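Side-chain contacts in variant surface glycoprotein MITAT 1.1 (PDB 5LY9), which forms the coat on the surface of the trypanosome, which evades host immunity by expressing a series of antigenically distinct versions: residues Thr4-Ala8 / Thr9-Pro13; Gln60-Gln63 / Gln64-Leu68; Gln91-Ser94 / Ala95-Ala98; Gly79-Ser82 / Tyr83-Gly87; Ile340-Thr343 / Val344-Gly347. One frame throughout, in Å; residues are numbered along the deposited sequence.

Contact 1 of 5, residues Thr4-Ala8 / Thr9-Pro13; sequences TGLKA and TAWKP
Lys-7 occupies the N-cap of helix 8-21, and its carbonyl receives two N-H groups of the first turn that follows. Ala-10 N reaches Lys-7 O at 2.8 Å from well above the carbonyl plane. Trp-11 N comes to Lys-7 O at 3.2 Å within that plane, giving the oxygen two donors from different directions. One residue on, Ala-8 O takes Lys-12 N at 2.9 Å. Pro-13 has no N-H for the preceding turn; its CD lies 3.7 Å from Ala-8 O, and the helix kinks here. The polar side-chain ends are satisfied beyond the turn: Trp-11 NE1 donates to Val-125 O, Lys-7 NZ bonds to the carbonyls of Asn-179 and Thr-180, and Lys-12 NZ forms a salt bridge with Asp-142. These bonds tie the helix start to the surrounding loops of the N-terminal domain. Leu-6 turns its CG to Ala-10 CB, 3.8 Å away. With Trp-11 CG set between its own backbone N and carbonyl carbon (chi1 59°), the indole folds back so that one face lies against Ala-8, whose CB meets CZ2. Ala-8 CA makes a CH-pi contact over the five-membered ring, 3.5 Å from the centroid of that ring of Trp-11 and 21° off its normal.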
loop_
_atom_site.group_PDB
_atom_site.type_symbol
_atom_site.label_atom_id
_atom_site.label_comp_id
_atom_site.label_asym_id
_atom_site.label_seq_id
_atom_site.Cartn_x
_atom_site.Cartn_y
_atom_site.Cartn_z
ATOM N N THR A 4 -27.475 6.163 -30.578
ATOM C CA THR A 4 -27.705 7.404 -29.782
ATOM C C THR A 4 -26.818 7.389 -28.549
ATOM O O THR A 4 -26.200 6.337 -28.195
ATOM C CB THR A 4 -29.165 7.590 -29.458
ATOM O OG1 THR A 4 -29.641 6.439 -28.737
ATOM C CG2 THR A 4 -29.949 7.811 -30.788
ATOM N N GLY A 5 -26.661 8.542 -27.924
ATOM C CA GLY A 5 -25.870 8.633 -26.752
ATOM C C GLY A 5 -26.331 7.843 -25.552
ATOM O O GLY A 5 -27.430 7.354 -25.455
ATOM N N LEU A 6 -25.447 7.766 -24.600
ATOM C CA LEU A 6 -25.738 7.074 -23.369
ATOM C C LEU A 6 -26.546 7.985 -22.384
ATOM O O LEU A 6 -26.119 9.126 -22.078
ATOM C CB LEU A 6 -24.408 6.698 -22.760
ATOM C CG LEU A 6 -24.366 5.633 -21.723
ATOM C CD1 LEU A 6 -24.893 4.313 -22.324
ATOM C CD2 LEU A 6 -22.916 5.473 -21.201
ATOM N N LYS A 7 -27.724 7.499 -21.942
ATOM C CA LYS A 7 -28.538 8.242 -20.962
ATOM C C LYS A 7 -27.818 8.394 -19.624
ATOM O O LYS A 7 -27.035 7.497 -19.252
ATOM C CB LYS A 7 -29.867 7.538 -20.687
ATOM C CG LYS A 7 -30.789 7.424 -21.900
ATOM C CD LYS A 7 -31.944 6.498 -21.529
ATOM C CE LYS A 7 -33.066 6.454 -22.533
ATOM N NZ LYS A 7 -34.206 5.655 -22.019
ATOM N N ALA A 8 -28.150 9.456 -18.914
ATOM C CA ALA A 8 -27.688 9.706 -17.585
ATOM C C ALA A 8 -28.023 8.577 -16.625
ATOM O O ALA A 8 -27.275 8.344 -15.695
ATOM C CB ALA A 8 -28.267 11.046 -17.078
ATOM N N THR A 9 -29.098 7.817 -16.848
ATOM C CA THR A 9 -29.418 6.669 -15.991
ATOM C C THR A 9 -28.271 5.643 -16.050
ATOM O O THR A 9 -28.069 4.902 -15.071
ATOM C CB THR A 9 -30.723 5.975 -16.408
ATOM O OG1 THR A 9 -30.656 5.716 -17.792
ATOM C CG2 THR A 9 -31.908 6.798 -16.080
ATOM N N ALA A 10 -27.512 5.622 -17.161
ATOM C CA ALA A 10 -26.391 4.715 -17.321
ATOM C C ALA A 10 -25.064 5.310 -16.914
ATOM O O ALA A 10 -24.247 4.588 -16.294
ATOM C CB ALA A 10 -26.318 4.197 -18.770
ATOM N N TRP A 11 -24.766 6.547 -17.282
ATOM C CA TRP A 11 -23.457 7.125 -16.903
ATOM C C TRP A 11 -23.407 7.737 -15.508
ATOM O O TRP A 11 -22.329 7.870 -14.923
ATOM C CB TRP A 11 -22.905 8.109 -17.952
ATOM C CG TRP A 11 -23.717 9.266 -18.265
ATOM C CD1 TRP A 11 -24.521 9.430 -19.358
ATOM C CD2 TRP A 11 -23.811 10.498 -17.533
ATOM N NE1 TRP A 11 -25.098 10.664 -19.320
ATOM C CE2 TRP A 11 -24.653 11.355 -18.253
ATOM C CE3 TRP A 11 -23.248 10.966 -16.371
ATOM C CZ2 TRP A 11 -24.980 12.577 -17.805
ATOM C CZ3 TRP A 11 -23.536 12.163 -15.956
ATOM C CH2 TRP A 11 -24.410 12.993 -16.665
ATOM N N LYS A 12 -24.498 8.199 -14.971
ATOM C CA LYS A 12 -24.420 8.773 -13.604
ATOM C C LYS A 12 -23.935 7.769 -12.556
ATOM O O LYS A 12 -23.066 8.124 -11.736
ATOM C CB LYS A 12 -25.704 9.456 -13.208
ATOM C CG LYS A 12 -25.762 10.905 -13.773
ATOM C CD LYS A 12 -27.047 11.618 -13.236
ATOM C CE LYS A 12 -27.114 12.985 -13.892
ATOM N NZ LYS A 12 -28.281 13.764 -13.390
ATOM N N PRO A 13 -24.369 6.518 -12.669
ATOM C CA PRO A 13 -23.807 5.522 -11.723
ATOM C C PRO A 13 -22.290 5.331 -11.893
ATOM O O PRO A 13 -21.596 5.002 -10.904
ATOM C CB PRO A 13 -24.581 4.248 -12.054
ATOM C CG PRO A 13 -25.879 4.747 -12.516
ATOM C CD PRO A 13 -25.600 6.011 -13.302
#

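Contact 2 of 5, residues Gln60-Gln63 / Gln64-Leu68; sequences QALQ and QLTLL. Unlike the reference sequence in segment 64-68: Leu-65 (reference Ser).
Leu-62 O is gripped twice by Thr-66, whose backbone N lies 2.9 Å and whose OG1 lies 2.8 Å from that oxygen. The two donors arrive from opposite faces of the carbonyl plane. OG1 can bend back onto the preceding turn because it stands beside its own backbone N and anti to the carbonyl carbon (chi1 -65°), and its proton is thereby spent within the helix. The Leu-62 and Thr-66 side chains run alongside each other, with packing from Ala-358 and Met-355 of the second subunit. Ala-61, the N-cap residue, accepts Leu-65 N at its carbonyl, while Ala-61 CB touches Leu-65 CD1 at 3.9 Å. Leu-65, which differs from the reference sequence, continues this apolar side onto helix 24-55. Gln-64 bends at chi2 (87°), carrying OE1 back beside the Ala-61 backbone. There a water donates to Gln-64 OE1 at 3.0 Å and accepts from Gln-63 N at 2.9 Å. Gln-64 NE2 bonds to Leu-303 O, and Gln-63 OE1 to Lys-299. The whole is the N-terminal turn of the long helix 62-114 of the dimeric A-type VSG, with a water joining a first-turn N-H to a glutamine side chain.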
loop_
_atom_site.group_PDB
_atom_site.type_symbol
_atom_site.label_atom_id
_atom_site.label_comp_id
_atom_site.label_asym_id
_atom_site.label_seq_id
_atom_site.Cartn_x
_atom_site.Cartn_y
_atom_site.Cartn_z
ATOM N N GLN A 60 5.282 -8.411 44.353
ATOM C CA GLN A 60 4.494 -9.606 44.619
ATOM C C GLN A 60 3.592 -10.021 43.473
ATOM O O GLN A 60 2.909 -10.984 43.603
ATOM C CB GLN A 60 3.684 -9.441 45.907
ATOM C CG GLN A 60 4.564 -9.248 47.171
ATOM C CD GLN A 60 5.687 -10.276 47.312
ATOM O OE1 GLN A 60 6.801 -10.084 46.777
ATOM N NE2 GLN A 60 5.418 -11.363 48.042
ATOM N N ALA A 61 3.643 -9.301 42.360
ATOM C CA ALA A 61 2.848 -9.615 41.192
ATOM C C ALA A 61 3.704 -10.097 40.055
ATOM O O ALA A 61 3.352 -9.881 38.863
ATOM C CB ALA A 61 2.066 -8.417 40.770
ATOM N N LEU A 62 4.791 -10.765 40.408
ATOM C CA LEU A 62 5.816 -11.136 39.407
ATOM C C LEU A 62 5.201 -11.991 38.294
ATOM O O LEU A 62 5.452 -11.688 37.111
ATOM C CB LEU A 62 6.998 -11.852 40.065
ATOM C CG LEU A 62 8.038 -12.342 39.060
ATOM C CD1 LEU A 62 8.625 -11.154 38.343
ATOM C CD2 LEU A 62 9.118 -13.122 39.751
ATOM N N GLN A 63 4.467 -13.052 38.649
ATOM C CA GLN A 63 3.970 -13.935 37.655
ATOM C C GLN A 63 2.856 -13.304 36.801
ATOM O O GLN A 63 2.848 -13.496 35.596
ATOM C CB GLN A 63 3.471 -15.263 38.211
ATOM C CG GLN A 63 4.595 -16.105 38.830
ATOM C CD GLN A 63 4.069 -17.450 39.391
ATOM O OE1 GLN A 63 3.188 -18.066 38.852
ATOM N NE2 GLN A 63 4.658 -17.914 40.448
ATOM N N GLN A 64 1.936 -12.577 37.423
ATOM C CA GLN A 64 0.861 -11.872 36.674
ATOM C C GLN A 64 1.471 -10.890 35.668
ATOM O O GLN A 64 1.101 -10.836 34.493
ATOM C CB GLN A 64 0.001 -11.071 37.648
ATOM C CG GLN A 64 -0.767 -11.943 38.618
ATOM C CD GLN A 64 -0.050 -12.342 39.898
ATOM O OE1 GLN A 64 1.165 -12.257 40.040
ATOM N NE2 GLN A 64 -0.823 -12.876 40.839
ATOM N N LEU A 65 2.470 -10.163 36.105
ATOM C CA LEU A 65 3.048 -9.093 35.251
ATOM C C LEU A 65 3.968 -9.675 34.141
ATOM O O LEU A 65 3.985 -9.189 33.017
ATOM C CB LEU A 65 3.803 -8.101 36.127
ATOM C CG LEU A 65 2.836 -7.290 37.025
ATOM C CD1 LEU A 65 3.609 -6.343 37.884
ATOM C CD2 LEU A 65 1.891 -6.470 36.179
ATOM N N THR A 66 4.693 -10.731 34.466
ATOM C CA THR A 66 5.496 -11.458 33.472
ATOM C C THR A 66 4.592 -11.949 32.340
ATOM O O THR A 66 4.906 -11.787 31.176
ATOM C CB THR A 66 6.253 -12.598 34.079
ATOM O OG1 THR A 66 7.233 -12.096 35.008
ATOM C CG2 THR A 66 6.964 -13.427 33.061
ATOM N N LEU A 67 3.499 -12.574 32.715
ATOM C CA LEU A 67 2.510 -13.069 31.782
ATOM C C LEU A 67 1.979 -11.987 30.914
ATOM O O LEU A 67 1.901 -12.127 29.658
ATOM C CB LEU A 67 1.408 -13.741 32.539
ATOM C CG LEU A 67 0.317 -14.276 31.648
ATOM C CD1 LEU A 67 0.825 -15.369 30.668
ATOM C CD2 LEU A 67 -0.818 -14.757 32.450
ATOM N N LEU A 68 1.610 -10.829 31.494
ATOM C CA LEU A 68 1.042 -9.771 30.709
ATOM C C LEU A 68 2.082 -9.161 29.757
ATOM O O LEU A 68 1.768 -8.860 28.619
ATOM C CB LEU A 68 0.440 -8.683 31.625
ATOM C CG LEU A 68 -0.831 -9.131 32.300
ATOM C CD1 LEU A 68 -1.197 -8.169 33.471
ATOM C CD2 LEU A 68 -1.968 -9.250 31.355
HETATM O O HOH W 1 3.422 -13.770 41.230
#

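Contact 3 of 5, residues Gln91-Ser94 / Ala95-Ala98; sequences QIRS and ARAA
Arg-96 sets its CG between its backbone N and carbonyl carbon (chi1 73°) and bends again at chi2 (94°), folding its guanidinium back along the helix toward Arg-93, whose chain is extended from CG to NE. The pair lies in the middle of helix 62-114, one of the long helices of the VSG dimer, where the N-H groups of Ala-95 to Ala-98 bond in turn to the carbonyls of Gln-91 to Ser-94. The folded chain brings Arg-96 NH1 to 3.0 Å from Arg-93 O, but the bond is weak because the N-H points poorly at the oxygen. Arg-93 O has its regular partner in Ala-97 N at 2.8 Å. Arg-96 NH1 also rests 3.5 Å from Arg-93 CG, so the head of Arg-96 crosses the CG methylene of Arg-93 at an angle. Their guanidinium planes are turned 72° apart. Arg-93 NE and Arg-96 NH1 are 4.7 Å from each other, and both form salt bridges to Glu-248 OE2, which probably offsets the two like charges; Arg-93 NH2 adds Glu-251. Arg-96 NH2 donates to Pro-150 O of the second subunit, so the same folded side chain links its own helix, helix 244-254 and the dimer partner. Ala-97 packs against Glu-248 and Ala-252 of helix 244-254. At the base of the bend, Arg-96 CG lies 3.2 Å from Ile-92 O.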
loop_
_atom_site.group_PDB
_atom_site.type_symbol
_atom_site.label_atom_id
_atom_site.label_comp_id
_atom_site.label_asym_id
_atom_site.label_seq_id
_atom_site.Cartn_x
_atom_site.Cartn_y
_atom_site.Cartn_z
ATOM N N GLN A 91 -3.945 -4.223 1.427
ATOM C CA GLN A 91 -4.223 -2.765 1.382
ATOM C C GLN A 91 -3.676 -2.157 0.095
ATOM O O GLN A 91 -4.386 -1.430 -0.607
ATOM C CB GLN A 91 -3.761 -2.088 2.625
ATOM C CG GLN A 91 -4.475 -2.559 3.880
ATOM C CD GLN A 91 -3.967 -1.982 5.172
ATOM O OE1 GLN A 91 -2.919 -1.359 5.240
ATOM N NE2 GLN A 91 -4.767 -2.135 6.207
ATOM N N ILE A 92 -2.459 -2.572 -0.281
ATOM C CA ILE A 92 -1.909 -2.223 -1.589
ATOM C C ILE A 92 -2.782 -2.806 -2.718
ATOM O O ILE A 92 -3.074 -2.105 -3.744
ATOM C CB ILE A 92 -0.444 -2.647 -1.708
ATOM C CG1 ILE A 92 0.396 -1.788 -0.743
ATOM C CG2 ILE A 92 0.076 -2.451 -3.124
ATOM C CD1 ILE A 92 1.832 -2.258 -0.760
ATOM N N ARG A 93 -3.178 -4.049 -2.565
ATOM C CA ARG A 93 -3.995 -4.706 -3.571
ATOM C C ARG A 93 -5.281 -3.877 -3.810
ATOM O O ARG A 93 -5.689 -3.595 -4.962
ATOM C CB ARG A 93 -4.368 -6.116 -3.169
ATOM C CG ARG A 93 -5.175 -6.858 -4.178
ATOM C CD ARG A 93 -5.871 -8.043 -3.570
ATOM N NE ARG A 93 -6.666 -8.727 -4.580
ATOM C CZ ARG A 93 -7.453 -9.739 -4.301
ATOM N NH1 ARG A 93 -7.537 -10.232 -3.047
ATOM N NH2 ARG A 93 -8.102 -10.323 -5.267
ATOM N N SER A 94 -5.956 -3.480 -2.732
ATOM C CA SER A 94 -7.212 -2.760 -2.893
ATOM C C SER A 94 -7.003 -1.352 -3.457
ATOM O O SER A 94 -7.761 -0.907 -4.351
ATOM C CB SER A 94 -7.978 -2.662 -1.561
ATOM O OG SER A 94 -9.250 -2.047 -1.719
ATOM N N ALA A 95 -6.021 -0.646 -2.952
ATOM C CA ALA A 95 -5.689 0.688 -3.503
ATOM C C ALA A 95 -5.431 0.582 -5.004
ATOM O O ALA A 95 -6.007 1.360 -5.764
ATOM C CB ALA A 95 -4.527 1.317 -2.761
ATOM N N ARG A 96 -4.650 -0.382 -5.459
ATOM C CA ARG A 96 -4.288 -0.439 -6.888
ATOM C C ARG A 96 -5.434 -0.987 -7.708
ATOM O O ARG A 96 -5.580 -0.613 -8.891
ATOM C CB ARG A 96 -2.992 -1.197 -7.102
ATOM C CG ARG A 96 -3.030 -2.698 -6.930
ATOM C CD ARG A 96 -3.267 -3.315 -8.287
ATOM N NE ARG A 96 -3.133 -4.794 -8.395
ATOM C CZ ARG A 96 -4.069 -5.657 -8.052
ATOM N NH1 ARG A 96 -5.162 -5.302 -7.358
ATOM N NH2 ARG A 96 -3.899 -6.932 -8.318
ATOM N N ALA A 97 -6.268 -1.828 -7.116
ATOM C CA ALA A 97 -7.386 -2.411 -7.870
ATOM C C ALA A 97 -8.380 -1.293 -8.152
ATOM O O ALA A 97 -8.882 -1.129 -9.308
ATOM C CB ALA A 97 -8.049 -3.468 -7.074
ATOM N N ALA A 98 -8.660 -0.523 -7.117
ATOM C CA ALA A 98 -9.596 0.615 -7.293
ATOM C C ALA A 98 -9.047 1.634 -8.291
ATOM O O ALA A 98 -9.802 2.092 -9.177
ATOM C CB ALA A 98 -9.872 1.309 -5.950
#

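Contact 4 of 5, residues Gly79-Ser82 / Tyr83-Gly87; sequences GLES and YKTMG
Glu-81 and Lys-84 form an i to i+3 salt bridge on helix 62-114, where it runs into a wider pi-type turn at 83-87. The ionic contact is long: Glu-81 OE1 and Lys-84 NZ stand 3.2 Å apart, and the hydrogen bond within it is weak. It forms because the glutamate bends at chi2 (70°) and the lysine at chi3 (74°), so the two chains converge above the helix surface. A water bridges the same two groups, donating to Glu-81 OE2 at 2.6 Å and accepting from Lys-84 NZ at 2.8 Å. Gln-40 of the second subunit meets both ends, its NE2 donating to Glu-81 OE1 and its OE1 accepting from Lys-84 NZ, which fastens the pair across the dimer interface. The Thr-85 methyl, CG2, packs against the same carboxylate, 3.5 Å from Glu-81 OE2. Among the backbone bonds, Tyr-83 N, Lys-84 N and Thr-85 N follow the ordinary i to i+4 pattern, Thr-85 N reaching Glu-81 O at 2.9 Å. The pattern then widens at the carbonyl of Ser-82, which accepts from two successive N-H groups. Met-86 N lies 3.0 Å from Ser-82 O, and Gly-87 N, five residues on, lies 3.0 Å from the same oxygen with the straighter approach (168°).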
loop_
_atom_site.group_PDB
_atom_site.type_symbol
_atom_site.label_atom_id
_atom_site.label_comp_id
_atom_site.label_asym_id
_atom_site.label_seq_id
_atom_site.Cartn_x
_atom_site.Cartn_y
_atom_site.Cartn_z
ATOM N N GLY A 79 1.677 -9.220 15.503
ATOM C CA GLY A 79 0.908 -8.232 14.701
ATOM C C GLY A 79 1.718 -7.589 13.576
ATOM O O GLY A 79 1.276 -7.545 12.393
ATOM N N LEU A 80 2.938 -7.157 13.922
ATOM C CA LEU A 80 3.804 -6.549 12.915
ATOM C C LEU A 80 4.169 -7.586 11.827
ATOM O O LEU A 80 4.151 -7.257 10.650
ATOM C CB LEU A 80 5.069 -5.916 13.542
ATOM C CG LEU A 80 5.941 -5.058 12.602
ATOM C CD1 LEU A 80 5.197 -3.905 11.907
ATOM C CD2 LEU A 80 7.148 -4.472 13.357
ATOM N N GLU A 81 4.537 -8.809 12.242
ATOM C CA GLU A 81 4.762 -9.862 11.279
ATOM C C GLU A 81 3.579 -10.126 10.393
ATOM O O GLU A 81 3.771 -10.327 9.182
ATOM C CB GLU A 81 5.189 -11.144 12.015
ATOM C CG GLU A 81 5.493 -12.339 11.114
ATOM C CD GLU A 81 6.748 -12.234 10.282
ATOM O OE1 GLU A 81 7.429 -11.215 10.249
ATOM O OE2 GLU A 81 7.027 -13.223 9.574
ATOM N N SER A 82 2.375 -10.209 10.954
ATOM C CA SER A 82 1.162 -10.443 10.168
ATOM C C SER A 82 0.904 -9.271 9.185
ATOM O O SER A 82 0.454 -9.505 8.059
ATOM C CB SER A 82 -0.079 -10.601 11.023
ATOM O OG SER A 82 -0.025 -11.785 11.834
ATOM N N TYR A 83 1.158 -8.040 9.603
ATOM C CA TYR A 83 1.019 -6.918 8.676
ATOM C C TYR A 83 2.021 -7.074 7.476
ATOM O O TYR A 83 1.672 -6.910 6.322
ATOM C CB TYR A 83 1.221 -5.559 9.376
ATOM C CG TYR A 83 0.803 -4.393 8.483
ATOM C CD1 TYR A 83 -0.448 -4.317 7.976
ATOM C CD2 TYR A 83 1.667 -3.419 8.174
ATOM C CE1 TYR A 83 -0.844 -3.242 7.170
ATOM C CE2 TYR A 83 1.304 -2.356 7.357
ATOM C CZ TYR A 83 0.040 -2.273 6.897
ATOM O OH TYR A 83 -0.321 -1.220 6.077
ATOM N N LYS A 84 3.246 -7.450 7.761
ATOM C CA LYS A 84 4.210 -7.666 6.701
ATOM C C LYS A 84 3.830 -8.765 5.756
ATOM O O LYS A 84 3.882 -8.566 4.532
ATOM C CB LYS A 84 5.603 -7.978 7.288
ATOM C CG LYS A 84 6.691 -8.139 6.206
ATOM C CD LYS A 84 8.075 -8.481 6.829
ATOM C CE LYS A 84 8.153 -9.885 7.314
ATOM N NZ LYS A 84 9.482 -10.202 7.963
ATOM N N THR A 85 3.467 -9.920 6.324
ATOM C CA THR A 85 3.303 -11.089 5.516
ATOM C C THR A 85 1.935 -11.198 4.823
ATOM O O THR A 85 1.884 -11.783 3.780
ATOM C CB THR A 85 3.551 -12.379 6.301
ATOM O OG1 THR A 85 2.587 -12.437 7.326
ATOM C CG2 THR A 85 4.897 -12.372 6.887
ATOM N N MET A 86 0.916 -10.554 5.335
ATOM C CA MET A 86 -0.441 -10.676 4.816
ATOM C C MET A 86 -1.179 -9.341 4.697
ATOM O O MET A 86 -1.785 -9.063 3.664
ATOM C CB MET A 86 -1.229 -11.624 5.719
ATOM C CG MET A 86 -0.620 -13.014 5.769
ATOM S SD MET A 86 -1.012 -14.041 4.349
ATOM C CE MET A 86 0.239 -13.930 3.101
ATOM N N GLY A 87 -1.164 -8.537 5.748
ATOM C CA GLY A 87 -2.019 -7.358 5.827
ATOM C C GLY A 87 -1.729 -6.256 4.819
ATOM O O GLY A 87 -2.642 -5.680 4.169
HETATM O O HOH W 2 9.125 -13.014 8.003
#

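Contact 5 of 5, residues Ile340-Thr343 / Val344-Gly347; sequences IHDT and VELG
An aspartate N-cap, Asp-342, starts helix 343-367 and turns its carboxylate over the first turn to meet Glu-345. Holding CG anti to its backbone N (chi1 -178°) places OD2 where Glu-345 N can donate to it. That bond measures 2.9 Å from Glu-345 N to Asp-342 OD2, is nearly straight (169°) and uses the anti lone pair of the oxygen. The return arm of a classic capping box is replaced by a water, which accepts from Asp-342 N at 3.0 Å and donates to Glu-345 OE1 at 3.1 Å. Glu-345 OE1 also takes a salt bridge from Arg-331, so its extended chain is held at the far end. Behind the cap, Asp-342 O receives Leu-346 N at 2.9 Å and Thr-343 O receives Gly-347 N. On the apolar side, Ile-340 CG2 packs on Leu-346 CD2 at 3.5 Å, the loop residue crossing the helix residue at an angle. Leu-346 continues inward against Ala-44, Tyr-47 and Ile-51 of helix 24-55, while Thr-343 and Val-344 pack on Asn-77 and Gly-78 of the second subunit. Asp-342 OD2 and Glu-345 OE2 are 4.4 Å apart, a like-charge proximity that Arg-331 probably eases; the aspartate's negative charge at the helix N-terminus should interact favourably with the helix dipole.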
loop_
_atom_site.group_PDB
_atom_site.type_symbol
_atom_site.label_atom_id
_atom_site.label_comp_id
_atom_site.label_asym_id
_atom_site.label_seq_id
_atom_site.Cartn_x
_atom_site.Cartn_y
_atom_site.Cartn_z
ATOM N N ILE A 340 2.493 8.113 29.509
ATOM C CA ILE A 340 3.648 8.137 28.587
ATOM C C ILE A 340 3.276 7.117 27.515
ATOM O O ILE A 340 3.098 5.952 27.834
ATOM C CB ILE A 340 4.950 7.659 29.301
ATOM C CG1 ILE A 340 5.262 8.564 30.499
ATOM C CG2 ILE A 340 6.101 7.625 28.324
ATOM C CD1 ILE A 340 6.332 8.088 31.466
ATOM N N HIS A 341 3.062 7.570 26.314
ATOM C CA HIS A 341 2.577 6.683 25.220
ATOM C C HIS A 341 3.598 6.497 24.066
ATOM O O HIS A 341 3.465 5.540 23.293
ATOM C CB HIS A 341 1.264 7.247 24.670
ATOM C CG HIS A 341 1.423 8.551 23.961
ATOM N ND1 HIS A 341 1.821 8.648 22.637
ATOM C CD2 HIS A 341 1.299 9.823 24.413
ATOM C CE1 HIS A 341 1.961 9.925 22.319
ATOM N NE2 HIS A 341 1.610 10.661 23.368
ATOM N N ASP A 342 4.592 7.374 23.982
ATOM C CA ASP A 342 5.499 7.376 22.857
ATOM C C ASP A 342 6.439 6.204 22.964
ATOM O O ASP A 342 7.153 6.076 23.974
ATOM C CB ASP A 342 6.252 8.674 22.800
ATOM C CG ASP A 342 7.167 8.750 21.621
ATOM O OD1 ASP A 342 6.686 8.987 20.474
ATOM O OD2 ASP A 342 8.358 8.485 21.800
ATOM N N THR A 343 6.506 5.387 21.911
ATOM C CA THR A 343 7.344 4.211 21.967
ATOM C C THR A 343 8.815 4.495 22.084
ATOM O O THR A 343 9.523 3.740 22.698
ATOM C CB THR A 343 7.142 3.226 20.796
ATOM O OG1 THR A 343 7.381 3.905 19.595
ATOM C CG2 THR A 343 5.707 2.710 20.783
ATOM N N VAL A 344 9.294 5.545 21.462
ATOM C CA VAL A 344 10.707 5.883 21.576
ATOM C C VAL A 344 11.027 6.273 23.009
ATOM O O VAL A 344 12.004 5.790 23.626
ATOM C CB VAL A 344 11.087 7.050 20.595
ATOM C CG1 VAL A 344 12.487 7.533 20.882
ATOM C CG2 VAL A 344 10.974 6.527 19.210
ATOM N N GLU A 345 10.203 7.135 23.576
ATOM C CA GLU A 345 10.371 7.454 25.004
ATOM C C GLU A 345 10.362 6.265 25.915
ATOM O O GLU A 345 11.183 6.187 26.826
ATOM C CB GLU A 345 9.275 8.389 25.517
ATOM C CG GLU A 345 9.394 9.773 24.907
ATOM C CD GLU A 345 8.320 10.758 25.388
ATOM O OE1 GLU A 345 7.659 10.498 26.439
ATOM O OE2 GLU A 345 8.106 11.802 24.633
ATOM N N LEU A 346 9.424 5.356 25.683
ATOM C CA LEU A 346 9.303 4.182 26.556
ATOM C C LEU A 346 10.500 3.274 26.424
ATOM O O LEU A 346 10.997 2.754 27.390
ATOM C CB LEU A 346 8.024 3.420 26.255
ATOM C CG LEU A 346 6.818 4.199 26.770
ATOM C CD1 LEU A 346 5.577 3.629 26.112
ATOM C CD2 LEU A 346 6.640 4.166 28.320
ATOM N N GLY A 347 10.974 3.088 25.184
ATOM C CA GLY A 347 12.231 2.384 24.927
ATOM C C GLY A 347 13.432 2.950 25.694
ATOM O O GLY A 347 14.233 2.187 26.257
HETATM O O HOH W 3 4.711 9.875 25.641
#

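Contacts 2, 4 and 3 succeed one another along helix 62-114, with centres about 28 Å apart from 2 to 4 and about 17 Å from 4 to 3. Contacts 4 and 3 touch, through a probable hydrogen bond of 2.7 Å between Tyr-83 OH and Gln-91 OE1. Contacts 1 and 2 lie on opposite sides of the chain's centre, about 66 Å apart between centres, which reflects the elongated fold. Contact 5, starting another helix, has its centre about 21 Å from that of contact 2. Contacts 2 to 5 all meet the second subunit, whereas contact 1 does not. The attached glycan, probably N-linked, lies near contact 5, with an N-acetylglucosamine about 6 Å from the His-341 side chain and about 8 Å from the Leu-65 side chain of contact 2.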